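Long-range contact in pyridoxal kinase (Entamoeba histolytica, PDB 4S1H), which probably phosphorylates pyridoxal to pyridoxal 5'-phosphate with ATP as phosphate donor, and binds ADP together with magnesium: residues A237-I242 and T270-T275. Residues are numbered along the deposited sequence; the frame is centred on the assembly and turned at random.
Sequences AVNRAI and TEESFT. With ADP (adenosine-5'-diphosphate), chain C.
The carboxamide of Asn239 packs its CG against Glu272 CB (3.6 Å) and turns its polar end to the backbone of Phe274, gripping both polar atoms there. OD1 accepts the Phe274 N-H at 3.2 Å, in the plane of the Asn239 side-chain carbonyl and on a lone pair of OD1, while ND2 donates to Phe274 O at 2.8 Å, reaching that oxygen from above its carbonyl plane. A chi1 of -158° swings the buried amide away from the backbone N and out to the loop, and the two bonds fix its rotation. Nearer Thr270, the stretched-out side chain of Arg240 lies beside that residue and passes across Glu272. Its NE meets Glu272 OE2 in a salt bridge of 3.1 Å, in the guanidinium plane and on the anti lone pair of OE2; carboxylate and guanidinium planes are 53° apart. The Thr270 CG2 methyl sits over one guanidinium face, toward its rim. Glu272 OE1 is hydrogen-bonded to His236 ND1 and, through a water, to Asn239 ND2. In this ribokinase-like fold the contact ties helix 234-250 to the loop leading into strand 277-278 beside the nucleotide site. There Ile242 crosses Phe274 at about a right angle, CG2 lying 3.6 Å from CE1, while the ring also packs on Ile204, Ile206 and Gln246, an ADP-binding residue. The other branch of Ile242 turns to the nucleotide, CD1 lying 3.4 Å from ADP O3'.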
loop_
_atom_site.group_PDB
_atom_site.type_symbol
_atom_site.label_atom_id
_atom_site.label_comp_id
_atom_site.label_asym_id
_atom_site.label_seq_id
_atom_site.Cartn_x
_atom_site.Cartn_y
_atom_site.Cartn_z
ATOM N N ALA A 237 -21.517 10.773 -4.777
ATOM C CA ALA A 237 -20.241 10.215 -4.303
ATOM C C ALA A 237 -20.300 9.979 -2.796
ATOM O O ALA A 237 -19.927 8.929 -2.302
ATOM C CB ALA A 237 -19.059 11.118 -4.666
ATOM N N VAL A 238 -20.842 10.954 -2.070
ATOM C CA VAL A 238 -20.959 10.804 -0.616
ATOM C C VAL A 238 -21.899 9.641 -0.246
ATOM O O VAL A 238 -21.582 8.797 0.614
ATOM C CB VAL A 238 -21.481 12.088 0.049
ATOM C CG1 VAL A 238 -21.815 11.866 1.526
ATOM C CG2 VAL A 238 -20.467 13.214 -0.080
ATOM N N ASN A 239 -23.050 9.577 -0.919
ATOM C CA ASN A 239 -24.050 8.535 -0.633
ATOM C C ASN A 239 -23.484 7.150 -0.929
ATOM O O ASN A 239 -23.620 6.235 -0.138
ATOM C CB ASN A 239 -25.320 8.808 -1.436
ATOM C CG ASN A 239 -26.554 8.139 -0.842
ATOM O OD1 ASN A 239 -26.480 7.074 -0.208
ATOM N ND2 ASN A 239 -27.697 8.719 -1.109
ATOM N N ARG A 240 -22.794 7.010 -2.063
ATOM C CA ARG A 240 -22.164 5.722 -2.393
ATOM C C ARG A 240 -21.114 5.339 -1.366
ATOM O O ARG A 240 -21.038 4.196 -0.938
ATOM C CB ARG A 240 -21.499 5.770 -3.759
ATOM C CG ARG A 240 -22.472 5.833 -4.905
ATOM C CD ARG A 240 -21.745 5.786 -6.249
ATOM N NE ARG A 240 -22.667 5.977 -7.350
ATOM C CZ ARG A 240 -22.352 5.877 -8.653
ATOM N NH1 ARG A 240 -21.123 5.585 -9.028
ATOM N NH2 ARG A 240 -23.294 6.059 -9.572
ATOM N N ALA A 241 -20.314 6.317 -0.949
ATOM C CA ALA A 241 -19.245 6.079 -0.006
ATOM C C ALA A 241 -19.800 5.656 1.358
ATOM O O ALA A 241 -19.344 4.654 1.914
ATOM C CB ALA A 241 -18.326 7.284 0.109
ATOM N N ILE A 242 -20.835 6.350 1.844
ATOM C CA ILE A 242 -21.422 6.022 3.136
ATOM C C ILE A 242 -22.127 4.677 3.075
ATOM O O ILE A 242 -22.059 3.897 4.022
ATOM C CB ILE A 242 -22.406 7.137 3.582
ATOM C CG1 ILE A 242 -21.602 8.427 3.802
ATOM C CG2 ILE A 242 -23.292 6.717 4.763
ATOM C CD1 ILE A 242 -20.882 8.586 5.109
ATOM N N THR A 270 -22.361 0.859 -6.394
ATOM C CA THR A 270 -23.069 2.070 -6.792
ATOM C C THR A 270 -24.363 2.235 -6.045
ATOM O O THR A 270 -25.060 3.221 -6.286
ATOM C CB THR A 270 -23.381 2.068 -8.305
ATOM O OG1 THR A 270 -24.147 0.906 -8.628
ATOM C CG2 THR A 270 -22.112 2.105 -9.097
ATOM N N GLU A 271 -24.683 1.334 -5.106
ATOM C CA GLU A 271 -25.908 1.510 -4.283
ATOM C C GLU A 271 -25.818 2.788 -3.458
ATOM O O GLU A 271 -24.780 3.097 -2.875
ATOM C CB GLU A 271 -26.141 0.314 -3.365
ATOM C CG GLU A 271 -27.594 0.195 -2.908
ATOM C CD GLU A 271 -27.857 -0.881 -1.877
ATOM O OE1 GLU A 271 -26.922 -1.355 -1.192
ATOM O OE2 GLU A 271 -29.043 -1.213 -1.721
ATOM N N GLU A 272 -26.913 3.547 -3.480
ATOM C CA GLU A 272 -27.041 4.763 -2.706
ATOM C C GLU A 272 -28.221 4.529 -1.778
ATOM O O GLU A 272 -29.357 4.883 -2.099
ATOM C CB GLU A 272 -27.235 5.954 -3.646
ATOM C CG GLU A 272 -26.022 6.140 -4.548
ATOM C CD GLU A 272 -26.112 7.298 -5.504
ATOM O OE1 GLU A 272 -26.919 8.222 -5.255
ATOM O OE2 GLU A 272 -25.326 7.289 -6.487
ATOM N N SER A 273 -27.927 3.960 -0.618
ATOM C CA SER A 273 -28.917 3.434 0.319
ATOM C C SER A 273 -29.505 4.460 1.267
ATOM O O SER A 273 -30.463 4.138 1.981
ATOM C CB SER A 273 -28.292 2.362 1.213
ATOM O OG SER A 273 -27.408 1.580 0.501
ATOM N N PHE A 274 -28.922 5.658 1.331
ATOM C CA PHE A 274 -29.385 6.677 2.294
ATOM C C PHE A 274 -30.084 7.780 1.575
ATOM O O PHE A 274 -29.989 7.942 0.373
ATOM C CB PHE A 274 -28.201 7.236 3.077
ATOM C CG PHE A 274 -27.572 6.233 3.975
ATOM C CD1 PHE A 274 -26.556 5.396 3.543
ATOM C CD2 PHE A 274 -28.047 6.102 5.281
ATOM C CE1 PHE A 274 -26.023 4.461 4.406
ATOM C CE2 PHE A 274 -27.503 5.177 6.137
ATOM C CZ PHE A 274 -26.492 4.363 5.704
ATOM N N THR A 275 -30.842 8.544 2.345
ATOM C CA THR A 275 -31.561 9.673 1.828
ATOM C C THR A 275 -30.707 10.916 2.001
ATOM O O THR A 275 -30.204 11.176 3.101
ATOM C CB THR A 275 -32.900 9.822 2.590
ATOM O OG1 THR A 275 -33.673 8.625 2.419
ATOM C CG2 THR A 275 -33.696 11.000 2.080
HETATM P PB ADP C . -13.276 9.086 11.787
HETATM O O1B ADP C . -13.760 9.316 13.200
HETATM O O2B ADP C . -12.452 7.819 11.633
HETATM O O3B ADP C . -12.696 10.334 11.197
HETATM P PA ADP C . -16.134 8.834 11.366
HETATM O O1A ADP C . -16.693 10.205 11.095
HETATM O O2A ADP C . -16.234 8.261 12.740
HETATM O O3A ADP C . -14.581 8.791 10.901
HETATM O "O5'" ADP C . -16.767 7.792 10.357
HETATM C "C5'" ADP C . -16.769 7.947 8.953
HETATM C "C4'" ADP C . -18.023 7.293 8.445
HETATM O "O4'" ADP C . -18.030 5.920 8.833
HETATM C "C3'" ADP C . -19.269 7.910 9.070
HETATM O "O3'" ADP C . -19.758 9.001 8.283
HETATM C "C2'" ADP C . -20.204 6.741 9.128
HETATM O "O2'" ADP C . -20.854 6.587 7.874
HETATM C "C1'" ADP C . -19.301 5.540 9.341
HETATM N N9 ADP C . -19.177 5.088 10.747
HETATM C C8 ADP C . -18.172 5.266 11.614
HETATM N N7 ADP C . -18.425 4.667 12.804
HETATM C C5 ADP C . -19.625 4.080 12.690
HETATM C C6 ADP C . -20.499 3.260 13.561
HETATM N N6 ADP C . -20.105 2.974 14.820
HETATM N N1 ADP C . -21.678 2.849 13.049
HETATM C C2 ADP C . -22.068 3.151 11.778
HETATM N N3 ADP C . -21.315 3.884 10.933
HETATM C C4 ADP C . -20.112 4.358 11.334
HETATM O O HOH W 1 -27.647 10.441 -3.473
#